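Local atomic coordinates of cell wall surface anchor family protein (Streptococcus pneumoniae, PDB entry 4OQ1), a protein that serves as an ancillary pilin of the pneumococcal pilus and probably anchors the fibre to the bacterial cell wall. Residues Glu164-Lys169 with Leu200-Asn205; Arg219-Glu224 with Thr233-Val238; Arg257-Phe262 with Arg307-Gly312; Tyr318-Leu323 with Val336-Gly341. The protein carries 3 engineered substitutions. One frame throughout, in Å; residues are numbered along the deposited sequence.

Contact 1. Residues Glu164-Lys169 with Leu200-Asn205; sequences EGVGFK and LYTDKN
Phe168 and Leu200 form a hydrogen-bonded antiparallel pair, joined by Leu200 N to Phe168 O and Phe168 N to Leu200 O, both 2.7 Å. Beyond it one rung is made by a side chain: Thr202 N still reaches Val166 O at 3.0 Å, but Val166 N turns to the hydroxyl oxygen Thr202 OG1, also at 3.0 Å. With OG1 held between its own backbone N and carbonyl carbon (chi1 64°), the hydroxyl faces the 164-166 backbone, and it also bonds Leu163 O. Gly165 N donates to Thr202 O at 2.9 Å. Around this core the Tyr201 ring lays its CD2 3.7 Å from Gly167 CA, its hydroxyl bonded to Glu224, while the extended Glu164 chain runs over the backbone of Asp203 and Lys204. On the buried face Phe168 and Leu200 both pack on Ile208 of strand 207-211, in the other sheet. A threonine hydroxyl thus helps carry the pairing past its last regular bridge, Gly167 with Tyr201, in this prealbumin-like domain.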
loop_
_atom_site.group_PDB
_atom_site.type_symbol
_atom_site.label_atom_id
_atom_site.label_comp_id
_atom_site.label_asym_id
_atom_site.label_seq_id
_atom_site.Cartn_x
_atom_site.Cartn_y
_atom_site.Cartn_z
ATOM N N GLU A 164 9.401 -11.442 2.306
ATOM C CA GLU A 164 8.134 -11.134 2.783
ATOM C C GLU A 164 8.111 -10.135 3.929
ATOM O O GLU A 164 8.983 -10.101 4.799
ATOM C CB GLU A 164 7.501 -12.520 3.267
ATOM C CG GLU A 164 6.143 -12.372 3.790
ATOM C CD GLU A 164 5.567 -13.725 4.233
ATOM O OE1 GLU A 164 6.280 -14.735 4.281
ATOM O OE2 GLU A 164 4.370 -13.772 4.541
ATOM N N GLY A 165 7.154 -9.213 3.860
ATOM C CA GLY A 165 6.886 -8.275 4.907
ATOM C C GLY A 165 7.641 -6.966 4.825
ATOM O O GLY A 165 7.667 -6.167 5.781
ATOM N N VAL A 166 8.271 -6.722 3.712
ATOM C CA VAL A 166 8.924 -5.392 3.538
ATOM C C VAL A 166 7.833 -4.340 3.169
ATOM O O VAL A 166 6.983 -4.536 2.249
ATOM C CB VAL A 166 9.952 -5.513 2.426
ATOM C CG1 VAL A 166 10.628 -4.187 2.179
ATOM C CG2 VAL A 166 11.038 -6.498 2.748
ATOM N N GLY A 167 7.836 -3.203 3.847
ATOM C CA GLY A 167 6.827 -2.138 3.641
ATOM C C GLY A 167 7.266 -1.034 2.684
ATOM O O GLY A 167 8.454 -0.618 2.796
ATOM N N PHE A 168 6.359 -0.683 1.742
ATOM C CA PHE A 168 6.599 0.418 0.751
ATOM C C PHE A 168 5.440 1.409 0.827
ATOM O O PHE A 168 4.321 1.073 1.207
ATOM C CB PHE A 168 6.692 -0.145 -0.649
ATOM C CG PHE A 168 7.962 -0.883 -0.927
ATOM C CD1 PHE A 168 8.096 -2.159 -0.647
ATOM C CD2 PHE A 168 9.016 -0.264 -1.563
ATOM C CE1 PHE A 168 9.274 -2.854 -0.968
ATOM C CE2 PHE A 168 10.218 -0.913 -1.839
ATOM C CZ PHE A 168 10.333 -2.230 -1.567
ATOM N N LYS A 169 5.723 2.685 0.560
ATOM C CA LYS A 169 4.633 3.586 0.216
ATOM C C LYS A 169 4.756 3.928 -1.237
ATOM O O LYS A 169 5.843 3.917 -1.866
ATOM C CB LYS A 169 4.657 4.873 1.078
ATOM C CG LYS A 169 4.266 4.646 2.515
ATOM C CD LYS A 169 4.269 5.966 3.287
ATOM C CE LYS A 169 4.196 5.863 4.801
ATOM N NZ LYS A 169 3.018 5.113 5.335
ATOM N N LEU A 200 2.308 -0.517 2.099
ATOM C CA LEU A 200 2.029 -1.757 1.306
ATOM C C LEU A 200 3.113 -2.763 1.665
ATOM O O LEU A 200 4.285 -2.444 1.638
ATOM C CB LEU A 200 2.165 -1.388 -0.203
ATOM C CG LEU A 200 1.332 -0.350 -0.944
ATOM C CD1 LEU A 200 1.554 1.104 -0.544
ATOM C CD2 LEU A 200 1.507 -0.363 -2.441
ATOM N N TYR A 201 2.784 -4.057 1.898
ATOM C CA TYR A 201 3.756 -5.000 2.341
ATOM C C TYR A 201 3.861 -6.164 1.369
ATOM O O TYR A 201 2.847 -6.689 0.938
ATOM C CB TYR A 201 3.331 -5.642 3.764
ATOM C CG TYR A 201 3.393 -4.631 4.872
ATOM C CD1 TYR A 201 2.283 -3.902 5.186
ATOM C CD2 TYR A 201 4.575 -4.358 5.525
ATOM C CE1 TYR A 201 2.320 -2.915 6.160
ATOM C CE2 TYR A 201 4.671 -3.336 6.489
ATOM C CZ TYR A 201 3.538 -2.669 6.866
ATOM O OH TYR A 201 3.593 -1.627 7.793
ATOM N N THR A 202 5.074 -6.557 1.096
ATOM C CA THR A 202 5.405 -7.770 0.300
ATOM C C THR A 202 4.766 -8.975 0.866
ATOM O O THR A 202 4.854 -9.149 2.096
ATOM C CB THR A 202 6.901 -7.966 -0.005
ATOM O OG1 THR A 202 7.771 -8.175 1.169
ATOM C CG2 THR A 202 7.410 -6.739 -0.839
ATOM N N ASP A 203 4.355 -9.883 -0.034
ATOM C CA ASP A 203 3.636 -11.129 0.345
ATOM C C ASP A 203 4.634 -12.260 0.450
ATOM O O ASP A 203 5.823 -12.042 0.379
ATOM C CB ASP A 203 2.497 -11.489 -0.628
ATOM C CG ASP A 203 2.979 -11.773 -2.060
ATOM O OD1 ASP A 203 4.165 -11.981 -2.315
ATOM O OD2 ASP A 203 2.129 -11.743 -2.968
ATOM N N LYS A 204 4.197 -13.494 0.616
ATOM C CA LYS A 204 5.162 -14.563 0.800
ATOM C C LYS A 204 6.030 -14.757 -0.416
ATOM O O LYS A 204 7.043 -15.428 -0.347
ATOM C CB LYS A 204 4.503 -15.904 1.202
ATOM C CG LYS A 204 3.787 -16.584 0.050
ATOM C CD LYS A 204 3.323 -18.007 0.380
ATOM C CE LYS A 204 2.273 -18.491 -0.618
ATOM N NZ LYS A 204 1.104 -17.558 -0.746
ATOM N N ASN A 205 5.587 -14.301 -1.569
ATOM C CA ASN A 205 6.442 -14.363 -2.717
ATOM C C ASN A 205 7.266 -13.125 -2.934
ATOM O O ASN A 205 7.803 -12.882 -4.011
ATOM C CB ASN A 205 5.647 -14.697 -3.965
ATOM C CG ASN A 205 4.914 -16.008 -3.833
ATOM O OD1 ASN A 205 3.680 -16.076 -3.898
ATOM N ND2 ASN A 205 5.628 -17.001 -3.622
#

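Contact 2. Residues Arg219-Glu224 with Thr233-Val238; sequences RFKEVE and TLDTDV
An antiparallel strand pair within the curled sheet of the first prealbumin-like domain brings Arg219-Glu224 against Thr233-Val238, with Arg219, Lys221, Asp235 and Asp237 on one face. There Arg219 and Asp237 lie side by side in a salt bridge: NE meets OD1 at 2.7 Å on the syn side of the carboxylate, nearly in the guanidinium plane, with an N-H...O angle of 168°. The arginine reaches it by bending at chi3 (-77°), and its remaining nitrogens bond Asp176 and Ser178. Lys221 curls back at chi3 and chi4 to place NZ 2.8 Å from Asp235 OD1, on the syn lone pair, and a water bonded to NZ makes a weak second link to Asp235 OD2. Asp235 thus stands between two cations, since its OD2 is 4.2 Å from Arg219 NE, a proximity of charges without a bond. The face bearing Phe220, Thr236 and Val238 turns to strand 246-254 of the other sheet of the prealbumin-like fold. Here Val238 CG1 meets the edge of the Phe220 ring at CE2, 4.2 Å away, and Ile248 packs on Phe220. Backbone bonds join Phe220 and Thr236 in both directions, and Glu222 N continues the ladder to Leu234 O at 2.7 Å.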
loop_
_atom_site.group_PDB
_atom_site.type_symbol
_atom_site.label_atom_id
_atom_site.label_comp_id
_atom_site.label_asym_id
_atom_site.label_seq_id
_atom_site.Cartn_x
_atom_site.Cartn_y
_atom_site.Cartn_z
ATOM N N ARG A 219 6.534 6.040 -7.885
ATOM C CA ARG A 219 7.718 5.675 -7.108
ATOM C C ARG A 219 7.255 4.842 -5.900
ATOM O O ARG A 219 6.325 5.250 -5.175
ATOM C CB ARG A 219 8.279 6.968 -6.686
ATOM C CG ARG A 219 9.533 7.001 -5.908
ATOM C CD ARG A 219 9.951 8.485 -5.999
ATOM N NE ARG A 219 10.564 8.937 -7.247
ATOM C CZ ARG A 219 10.843 10.225 -7.501
ATOM N NH1 ARG A 219 10.469 11.163 -6.675
ATOM N NH2 ARG A 219 11.401 10.613 -8.618
ATOM N N PHE A 220 7.897 3.674 -5.734
ATOM C CA PHE A 220 7.729 2.867 -4.556
ATOM C C PHE A 220 8.892 3.190 -3.564
ATOM O O PHE A 220 10.053 3.040 -3.928
ATOM C CB PHE A 220 7.729 1.384 -4.908
ATOM C CG PHE A 220 6.496 0.885 -5.495
ATOM C CD1 PHE A 220 5.568 0.220 -4.717
ATOM C CD2 PHE A 220 6.305 0.897 -6.882
ATOM C CE1 PHE A 220 4.414 -0.307 -5.290
ATOM C CE2 PHE A 220 5.159 0.340 -7.447
ATOM C CZ PHE A 220 4.218 -0.242 -6.646
ATOM N N LYS A 221 8.562 3.702 -2.368
ATOM C CA LYS A 221 9.538 4.052 -1.376
ATOM C C LYS A 221 9.614 3.080 -0.278
ATOM O O LYS A 221 8.603 2.749 0.321
ATOM C CB LYS A 221 9.234 5.433 -0.768
ATOM C CG LYS A 221 8.844 6.486 -1.751
ATOM C CD LYS A 221 8.531 7.784 -1.018
ATOM C CE LYS A 221 9.714 8.434 -0.339
ATOM N NZ LYS A 221 10.606 8.953 -1.408
ATOM N N GLU A 222 10.817 2.572 -0.006
ATOM C CA GLU A 222 10.970 1.472 0.984
ATOM C C GLU A 222 11.027 1.992 2.431
ATOM O O GLU A 222 12.091 2.021 3.057
ATOM C CB GLU A 222 12.200 0.630 0.677
ATOM C CG GLU A 222 12.281 -0.599 1.519
ATOM C CD GLU A 222 13.322 -1.616 1.021
ATOM O OE1 GLU A 222 13.874 -1.444 -0.059
ATOM O OE2 GLU A 222 13.611 -2.545 1.804
ATOM N N VAL A 223 9.879 2.356 2.962
ATOM C CA VAL A 223 9.768 2.985 4.253
ATOM C C VAL A 223 9.954 2.039 5.401
ATOM O O VAL A 223 10.352 2.490 6.460
ATOM C CB VAL A 223 8.403 3.743 4.422
ATOM C CG1 VAL A 223 8.408 4.929 3.490
ATOM C CG2 VAL A 223 7.203 2.790 4.250
ATOM N N GLU A 224 9.692 0.734 5.195
ATOM C CA GLU A 224 9.833 -0.259 6.231
ATOM C C GLU A 224 10.616 -1.539 5.801
ATOM O O GLU A 224 10.030 -2.586 5.629
ATOM C CB GLU A 224 8.481 -0.634 6.740
ATOM C CG GLU A 224 8.423 -0.976 8.196
ATOM C CD GLU A 224 6.974 -1.265 8.594
ATOM O OE1 GLU A 224 6.099 -0.507 8.141
ATOM O OE2 GLU A 224 6.712 -2.245 9.350
ATOM N N THR A 233 18.319 1.077 -2.476
ATOM C CA THR A 233 17.738 2.257 -3.123
ATOM C C THR A 233 16.418 2.535 -2.446
ATOM O O THR A 233 15.503 1.703 -2.500
ATOM C CB THR A 233 17.430 1.961 -4.619
ATOM O OG1 THR A 233 17.004 0.581 -4.756
ATOM C CG2 THR A 233 18.680 2.233 -5.530
ATOM N N LEU A 234 16.255 3.669 -1.817
ATOM C CA LEU A 234 14.962 3.913 -1.170
ATOM C C LEU A 234 13.718 3.940 -2.140
ATOM O O LEU A 234 12.632 3.384 -1.889
ATOM C CB LEU A 234 15.024 5.242 -0.464
ATOM C CG LEU A 234 13.890 5.371 0.543
ATOM C CD1 LEU A 234 14.102 4.374 1.630
ATOM C CD2 LEU A 234 13.858 6.783 1.143
ATOM N N ASP A 235 13.922 4.664 -3.241
ATOM C CA ASP A 235 12.922 4.870 -4.280
ATOM C C ASP A 235 13.165 3.977 -5.490
ATOM O O ASP A 235 14.293 3.885 -5.975
ATOM C CB ASP A 235 13.055 6.360 -4.735
ATOM C CG ASP A 235 12.588 7.285 -3.733
ATOM O OD1 ASP A 235 11.779 6.844 -2.873
ATOM O OD2 ASP A 235 12.975 8.484 -3.778
ATOM N N THR A 236 12.108 3.324 -5.995
ATOM C CA THR A 236 12.185 2.593 -7.249
ATOM C C THR A 236 11.042 3.163 -8.133
ATOM O O THR A 236 9.849 3.079 -7.806
ATOM C CB THR A 236 12.057 1.056 -7.040
ATOM O OG1 THR A 236 13.131 0.601 -6.226
ATOM C CG2 THR A 236 12.154 0.375 -8.385
ATOM N N ASP A 237 11.421 3.725 -9.266
ATOM C CA ASP A 237 10.521 4.443 -10.151
ATOM C C ASP A 237 9.856 3.510 -11.097
ATOM O O ASP A 237 10.389 2.456 -11.471
ATOM C CB ASP A 237 11.324 5.522 -10.939
ATOM C CG ASP A 237 11.431 6.832 -10.171
ATOM O OD1 ASP A 237 11.344 6.901 -8.901
ATOM O OD2 ASP A 237 11.590 7.847 -10.864
ATOM N N VAL A 238 8.659 3.856 -11.518
ATOM C CA VAL A 238 7.976 2.955 -12.457
ATOM C C VAL A 238 7.043 3.863 -13.264
ATOM O O VAL A 238 6.593 4.887 -12.760
ATOM C CB VAL A 238 7.216 1.801 -11.764
ATOM C CG1 VAL A 238 6.046 2.291 -11.044
ATOM C CG2 VAL A 238 6.720 0.831 -12.823
HETATM O O HOH W 1 10.585 10.921 -3.183
HETATM O O HOH W 2 16.494 -1.673 -1.698
#

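Contact 3. Residues Arg257-Phe262 with Arg307-Gly312; sequences RGNVDF and RFRVEG
Asp261 OD1 is gripped from several directions. Arg309 NE approaches it at 3.0 Å in a weak, bent bond (130°) that is part of a salt bridge, and a water donates to it while also donating to Phe308 O and accepting from Arg307 NE. Arg307 NH2 adds a long salt bridge to the same oxygen at 3.7 Å. The Arg309 chain, extended from CG to NE, runs beside Asp261 and lets NH2 pair with Glu311 OE1 at 2.6 Å, so the charges form one network. Farther along, Asn259 OD1 receives Gly312 N at 2.8 Å in the carbonyl plane, a side chain standing in for a backbone acceptor where the strand pairing ends. On the other side of the strands, Phe262 CB sits over one face of the Phe308 ring, 3.5 Å from its centroid, a CH-pi contact. The two rings themselves are slid apart, with planes at 15°. Val260 CB touches Val310 CG2 at 4.0 Å. Strand 260-266 lies between 307-310 and 350-354 in its sheet, and from the opposing sheet Leu320 packs on both phenylalanines, while the Phe338 ring meets Phe262 edge-to-face.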
loop_
_atom_site.group_PDB
_atom_site.type_symbol
_atom_site.label_atom_id
_atom_site.label_comp_id
_atom_site.label_asym_id
_atom_site.label_seq_id
_atom_site.Cartn_x
_atom_site.Cartn_y
_atom_site.Cartn_z
ATOM N N ARG A 257 25.947 -10.826 10.683
ATOM C CA ARG A 257 25.892 -10.356 12.090
ATOM C C ARG A 257 27.215 -10.659 12.791
ATOM O O ARG A 257 27.944 -11.602 12.398
ATOM C CB ARG A 257 24.729 -11.031 12.818
ATOM C CG ARG A 257 23.371 -10.527 12.413
ATOM C CD ARG A 257 22.265 -11.445 12.923
ATOM N NE ARG A 257 22.194 -12.635 12.056
ATOM C CZ ARG A 257 22.632 -13.856 12.350
ATOM N NH1 ARG A 257 23.206 -14.131 13.517
ATOM N NH2 ARG A 257 22.485 -14.824 11.465
ATOM N N GLY A 258 27.521 -9.871 13.829
ATOM C CA GLY A 258 28.734 -10.068 14.643
ATOM C C GLY A 258 28.545 -9.640 16.086
ATOM O O GLY A 258 27.429 -9.210 16.483
ATOM N N ASN A 259 29.619 -9.793 16.891
ATOM C CA ASN A 259 29.540 -9.576 18.375
ATOM C C ASN A 259 30.652 -8.679 18.786
ATOM O O ASN A 259 31.695 -8.546 18.098
ATOM C CB ASN A 259 29.619 -10.895 19.167
ATOM C CG ASN A 259 28.777 -11.999 18.553
ATOM O OD1 ASN A 259 27.660 -11.775 18.152
ATOM N ND2 ASN A 259 29.336 -13.204 18.460
ATOM N N VAL A 260 30.476 -8.059 19.946
ATOM C CA VAL A 260 31.557 -7.230 20.479
ATOM C C VAL A 260 31.559 -7.393 21.985
ATOM O O VAL A 260 30.535 -7.351 22.632
ATOM C CB VAL A 260 31.460 -5.737 20.130
ATOM C CG1 VAL A 260 32.697 -4.966 20.611
ATOM C CG2 VAL A 260 31.320 -5.567 18.651
ATOM N N ASP A 261 32.746 -7.594 22.515
ATOM C CA ASP A 261 32.960 -7.730 23.973
ATOM C C ASP A 261 33.549 -6.455 24.427
ATOM O O ASP A 261 34.486 -5.968 23.829
ATOM C CB ASP A 261 33.989 -8.797 24.222
ATOM C CG ASP A 261 33.408 -10.183 24.098
ATOM O OD1 ASP A 261 32.316 -10.459 24.672
ATOM O OD2 ASP A 261 34.050 -10.999 23.396
ATOM N N PHE A 262 33.027 -5.958 25.515
ATOM C CA PHE A 262 33.543 -4.769 26.137
ATOM C C PHE A 262 34.025 -5.019 27.602
ATOM O O PHE A 262 33.520 -5.897 28.341
ATOM C CB PHE A 262 32.476 -3.646 26.166
ATOM C CG PHE A 262 31.999 -3.210 24.808
ATOM C CD1 PHE A 262 32.695 -2.195 24.131
ATOM C CD2 PHE A 262 30.850 -3.687 24.343
ATOM C CE1 PHE A 262 32.303 -1.785 22.911
ATOM C CE2 PHE A 262 30.413 -3.262 23.087
ATOM C CZ PHE A 262 31.172 -2.324 22.372
ATOM N N ARG A 307 32.827 -6.265 32.641
ATOM C CA ARG A 307 32.401 -6.779 31.338
ATOM C C ARG A 307 30.912 -6.611 30.940
ATOM O O ARG A 307 29.989 -6.693 31.738
ATOM C CB ARG A 307 32.704 -8.293 31.177
ATOM C CG ARG A 307 34.131 -8.729 31.261
ATOM C CD ARG A 307 34.957 -8.172 30.113
ATOM N NE ARG A 307 34.679 -8.890 28.849
ATOM C CZ ARG A 307 35.385 -9.941 28.381
ATOM N NH1 ARG A 307 36.448 -10.442 29.021
ATOM N NH2 ARG A 307 35.044 -10.472 27.232
ATOM N N PHE A 308 30.755 -6.438 29.633
ATOM C CA PHE A 308 29.487 -6.443 28.965
ATOM C C PHE A 308 29.706 -6.679 27.482
ATOM O O PHE A 308 30.814 -6.578 26.961
ATOM C CB PHE A 308 28.689 -5.168 29.260
ATOM C CG PHE A 308 29.367 -3.889 28.785
ATOM C CD1 PHE A 308 30.360 -3.299 29.513
ATOM C CD2 PHE A 308 28.935 -3.259 27.606
ATOM C CE1 PHE A 308 30.926 -2.149 29.059
ATOM C CE2 PHE A 308 29.527 -2.063 27.186
ATOM C CZ PHE A 308 30.486 -1.552 27.910
ATOM N N ARG A 309 28.597 -6.891 26.768
ATOM C CA ARG A 309 28.645 -7.495 25.488
ATOM C C ARG A 309 27.374 -7.153 24.663
ATOM O O ARG A 309 26.358 -6.943 25.221
ATOM C CB ARG A 309 28.640 -9.000 25.753
ATOM C CG ARG A 309 29.064 -9.820 24.626
ATOM C CD ARG A 309 29.294 -11.246 25.123
ATOM N NE ARG A 309 29.862 -11.982 24.018
ATOM C CZ ARG A 309 29.161 -12.734 23.182
ATOM N NH1 ARG A 309 29.771 -13.360 22.182
ATOM N NH2 ARG A 309 27.859 -12.883 23.360
ATOM N N VAL A 310 27.550 -7.061 23.357
ATOM C CA VAL A 310 26.434 -7.016 22.379
ATOM C C VAL A 310 26.677 -8.168 21.374
ATOM O O VAL A 310 27.798 -8.397 20.902
ATOM C CB VAL A 310 26.350 -5.669 21.630
ATOM C CG1 VAL A 310 26.342 -4.535 22.611
ATOM C CG2 VAL A 310 27.535 -5.485 20.680
ATOM N N GLU A 311 25.627 -8.919 21.135
ATOM C CA GLU A 311 25.747 -10.082 20.293
ATOM C C GLU A 311 24.680 -10.091 19.175
ATOM O O GLU A 311 23.566 -9.573 19.338
ATOM C CB GLU A 311 25.646 -11.339 21.175
ATOM C CG GLU A 311 25.600 -12.641 20.362
ATOM C CD GLU A 311 25.722 -13.914 21.208
ATOM O OE1 GLU A 311 25.633 -13.812 22.460
ATOM O OE2 GLU A 311 25.909 -15.020 20.616
ATOM N N GLY A 312 25.019 -10.741 18.075
ATOM C CA GLY A 312 24.135 -10.788 16.905
ATOM C C GLY A 312 24.201 -9.385 16.335
ATOM O O GLY A 312 25.220 -8.735 16.369
HETATM O O HOH W 3 32.283 -9.109 27.510
#

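Contact 4. Residues Tyr318-Leu323 with Val336-Gly341; sequences YYLWEL and VSFTIG
One face of the Phe338 ring carries Tyr318 CB, 3.8 Å from the centroid in a CH-pi contact, while Val336 O, from its own strand, lies at the ring's edge. The tyrosine and phenylalanine rings are nearly parallel, 29° between planes, but so far displaced that they barely overlap, and it is the methylene that does the touching. Phe338 achieves this by holding CG between its backbone N and carbonyl carbon (chi1 62°), which swings the ring back over the neighbouring strand. Its CE2 also meets Leu320 CD2 at 3.9 Å, the two side chains crossing at about a right angle. Leu320 and Val336 touch through their CB atoms, and Ile340 CG1 reaches Tyr318 CE2 obliquely at 4.1 Å; the hydroxyl of Tyr318 bonds Glu314 O. On the other face of the sheet, that of Tyr319 and Ser337, one water joins Tyr319 OH and Ser337 OG, and the Tyr319 ring also meets Tyr288 edge-to-face. Four backbone bonds hold the ladder: Tyr318 and Phe338 exchange one in each direction, and Leu320 and Val336 do likewise, Tyr318 N to Phe338 O being almost straight at 175°. The face of Leu320, Phe338 and Ile340 packs on Val260 and Phe262 of the facing sheet, while Tyr319 and Ser337 lie on the outer one, as expected in the two-sheet sandwich of a prealbumin-like (CnaB-type) domain.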
loop_
_atom_site.group_PDB
_atom_site.type_symbol
_atom_site.label_atom_id
_atom_site.label_comp_id
_atom_site.label_asym_id
_atom_site.label_seq_id
_atom_site.Cartn_x
_atom_site.Cartn_y
_atom_site.Cartn_z
ATOM N N TYR A 318 27.730 1.468 15.391
ATOM C CA TYR A 318 26.894 1.664 16.475
ATOM C C TYR A 318 27.563 2.556 17.548
ATOM O O TYR A 318 28.734 2.914 17.422
ATOM C CB TYR A 318 26.552 0.350 17.107
ATOM C CG TYR A 318 25.851 -0.618 16.208
ATOM C CD1 TYR A 318 24.499 -0.646 16.134
ATOM C CD2 TYR A 318 26.558 -1.451 15.408
ATOM C CE1 TYR A 318 23.844 -1.479 15.284
ATOM C CE2 TYR A 318 25.925 -2.361 14.574
ATOM C CZ TYR A 318 24.563 -2.367 14.523
ATOM O OH TYR A 318 23.864 -3.240 13.792
ATOM N N TYR A 319 26.823 2.841 18.594
ATOM C CA TYR A 319 27.213 3.759 19.684
ATOM C C TYR A 319 26.696 3.294 21.050
ATOM O O TYR A 319 25.504 2.957 21.204
ATOM C CB TYR A 319 26.781 5.194 19.436
ATOM C CG TYR A 319 27.124 5.766 18.089
ATOM C CD1 TYR A 319 28.250 6.494 17.882
ATOM C CD2 TYR A 319 26.273 5.517 16.993
ATOM C CE1 TYR A 319 28.555 6.948 16.620
ATOM C CE2 TYR A 319 26.587 5.941 15.744
ATOM C CZ TYR A 319 27.691 6.684 15.577
ATOM O OH TYR A 319 27.950 7.090 14.329
ATOM N N LEU A 320 27.587 3.353 22.060
ATOM C CA LEU A 320 27.234 3.126 23.426
ATOM C C LEU A 320 26.911 4.520 23.978
ATOM O O LEU A 320 27.851 5.324 24.157
ATOM C CB LEU A 320 28.372 2.540 24.276
ATOM C CG LEU A 320 28.853 1.119 23.819
ATOM C CD1 LEU A 320 29.948 0.616 24.747
ATOM C CD2 LEU A 320 27.714 0.159 23.907
ATOM N N TRP A 321 25.629 4.778 24.146
ATOM C CA TRP A 321 25.134 6.061 24.718
ATOM C C TRP A 321 25.105 5.877 26.202
ATOM O O TRP A 321 24.339 5.003 26.709
ATOM C CB TRP A 321 23.727 6.408 24.199
ATOM C CG TRP A 321 23.076 7.592 24.884
ATOM C CD1 TRP A 321 22.329 7.568 25.994
ATOM C CD2 TRP A 321 23.162 8.948 24.486
ATOM N NE1 TRP A 321 21.948 8.868 26.355
ATOM C CE2 TRP A 321 22.395 9.709 25.383
ATOM C CE3 TRP A 321 23.745 9.589 23.418
ATOM C CZ2 TRP A 321 22.300 11.116 25.293
ATOM C CZ3 TRP A 321 23.601 10.982 23.314
ATOM C CH2 TRP A 321 22.918 11.704 24.236
ATOM N N GLU A 322 25.916 6.641 26.919
ATOM C CA GLU A 322 26.059 6.425 28.417
ATOM C C GLU A 322 24.873 6.966 29.162
ATOM O O GLU A 322 24.549 8.179 29.061
ATOM C CB GLU A 322 27.332 7.038 29.008
ATOM C CG GLU A 322 27.515 6.639 30.492
ATOM C CD GLU A 322 28.830 7.152 31.067
ATOM O OE1 GLU A 322 29.190 8.305 30.761
ATOM O OE2 GLU A 322 29.474 6.394 31.795
ATOM N N LEU A 323 24.138 6.053 29.811
ATOM C CA LEU A 323 23.044 6.439 30.669
ATOM C C LEU A 323 23.486 6.766 32.108
ATOM O O LEU A 323 22.947 7.654 32.695
ATOM C CB LEU A 323 22.032 5.304 30.742
ATOM C CG LEU A 323 21.364 4.939 29.397
ATOM C CD1 LEU A 323 20.586 3.630 29.434
ATOM C CD2 LEU A 323 20.426 6.056 28.950
ATOM N N VAL A 336 30.450 6.044 22.872
ATOM C CA VAL A 336 31.540 5.238 22.333
ATOM C C VAL A 336 31.120 4.620 20.954
ATOM O O VAL A 336 30.210 3.812 20.887
ATOM C CB VAL A 336 31.819 4.061 23.234
ATOM C CG1 VAL A 336 32.929 3.241 22.673
ATOM C CG2 VAL A 336 32.181 4.542 24.619
ATOM N N SER A 337 31.817 4.981 19.886
ATOM C CA SER A 337 31.535 4.394 18.611
ATOM C C SER A 337 32.215 3.028 18.451
ATOM O O SER A 337 33.348 2.813 18.893
ATOM C CB SER A 337 32.067 5.340 17.516
ATOM O OG SER A 337 31.627 4.804 16.243
ATOM N N PHE A 338 31.523 2.117 17.828
ATOM C CA PHE A 338 32.102 0.817 17.478
ATOM C C PHE A 338 31.468 0.338 16.212
ATOM O O PHE A 338 30.305 0.647 15.944
ATOM C CB PHE A 338 31.986 -0.234 18.595
ATOM C CG PHE A 338 30.600 -0.608 18.996
ATOM C CD1 PHE A 338 30.106 -1.845 18.693
ATOM C CD2 PHE A 338 29.811 0.228 19.719
ATOM C CE1 PHE A 338 28.836 -2.177 19.025
ATOM C CE2 PHE A 338 28.558 -0.093 20.080
ATOM C CZ PHE A 338 28.056 -1.341 19.783
ATOM N N THR A 339 32.211 -0.509 15.483
ATOM C CA THR A 339 31.856 -0.951 14.114
ATOM C C THR A 339 31.889 -2.422 14.174
ATOM O O THR A 339 32.820 -2.993 14.715
ATOM C CB THR A 339 32.860 -0.406 13.081
ATOM O OG1 THR A 339 32.596 0.980 12.967
ATOM C CG2 THR A 339 32.582 -1.008 11.667
ATOM N N ILE A 340 30.808 -3.048 13.751
ATOM C CA ILE A 340 30.780 -4.513 13.576
ATOM C C ILE A 340 31.043 -4.888 12.110
ATOM O O ILE A 340 30.380 -4.376 11.232
ATOM C CB ILE A 340 29.468 -5.009 14.082
ATOM C CG1 ILE A 340 29.320 -4.510 15.487
ATOM C CG2 ILE A 340 29.352 -6.521 13.938
ATOM C CD1 ILE A 340 28.655 -5.470 16.380
ATOM N N GLY A 341 31.967 -5.822 11.859
ATOM C CA GLY A 341 32.419 -6.057 10.472
ATOM C C GLY A 341 33.219 -7.316 10.373
ATOM O O GLY A 341 33.524 -7.932 11.383
HETATM O O HOH W 4 30.668 6.631 14.056
#

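The four contacts fall into two pairs, one in each of the consecutive prealbumin-like domains, and along the chain each closes before the next opens. Contacts 1 and 2 have centres about 12 Å apart and share one curled sheet, where strands 167-174 and 216-224 are neighbours. Contacts 3 and 4, with centres about 11 Å apart, belong to different sheets that face each other, so their apolar side chains meet across the sandwich interior; strand 307-310 leads on to strand 316-322. The pairs do not meet: centres of contacts 1 and 3 lie about 31 Å apart, their nearest atoms about 15 Å. This is consistent with each domain having its own core, as in an elongated, modular pilin.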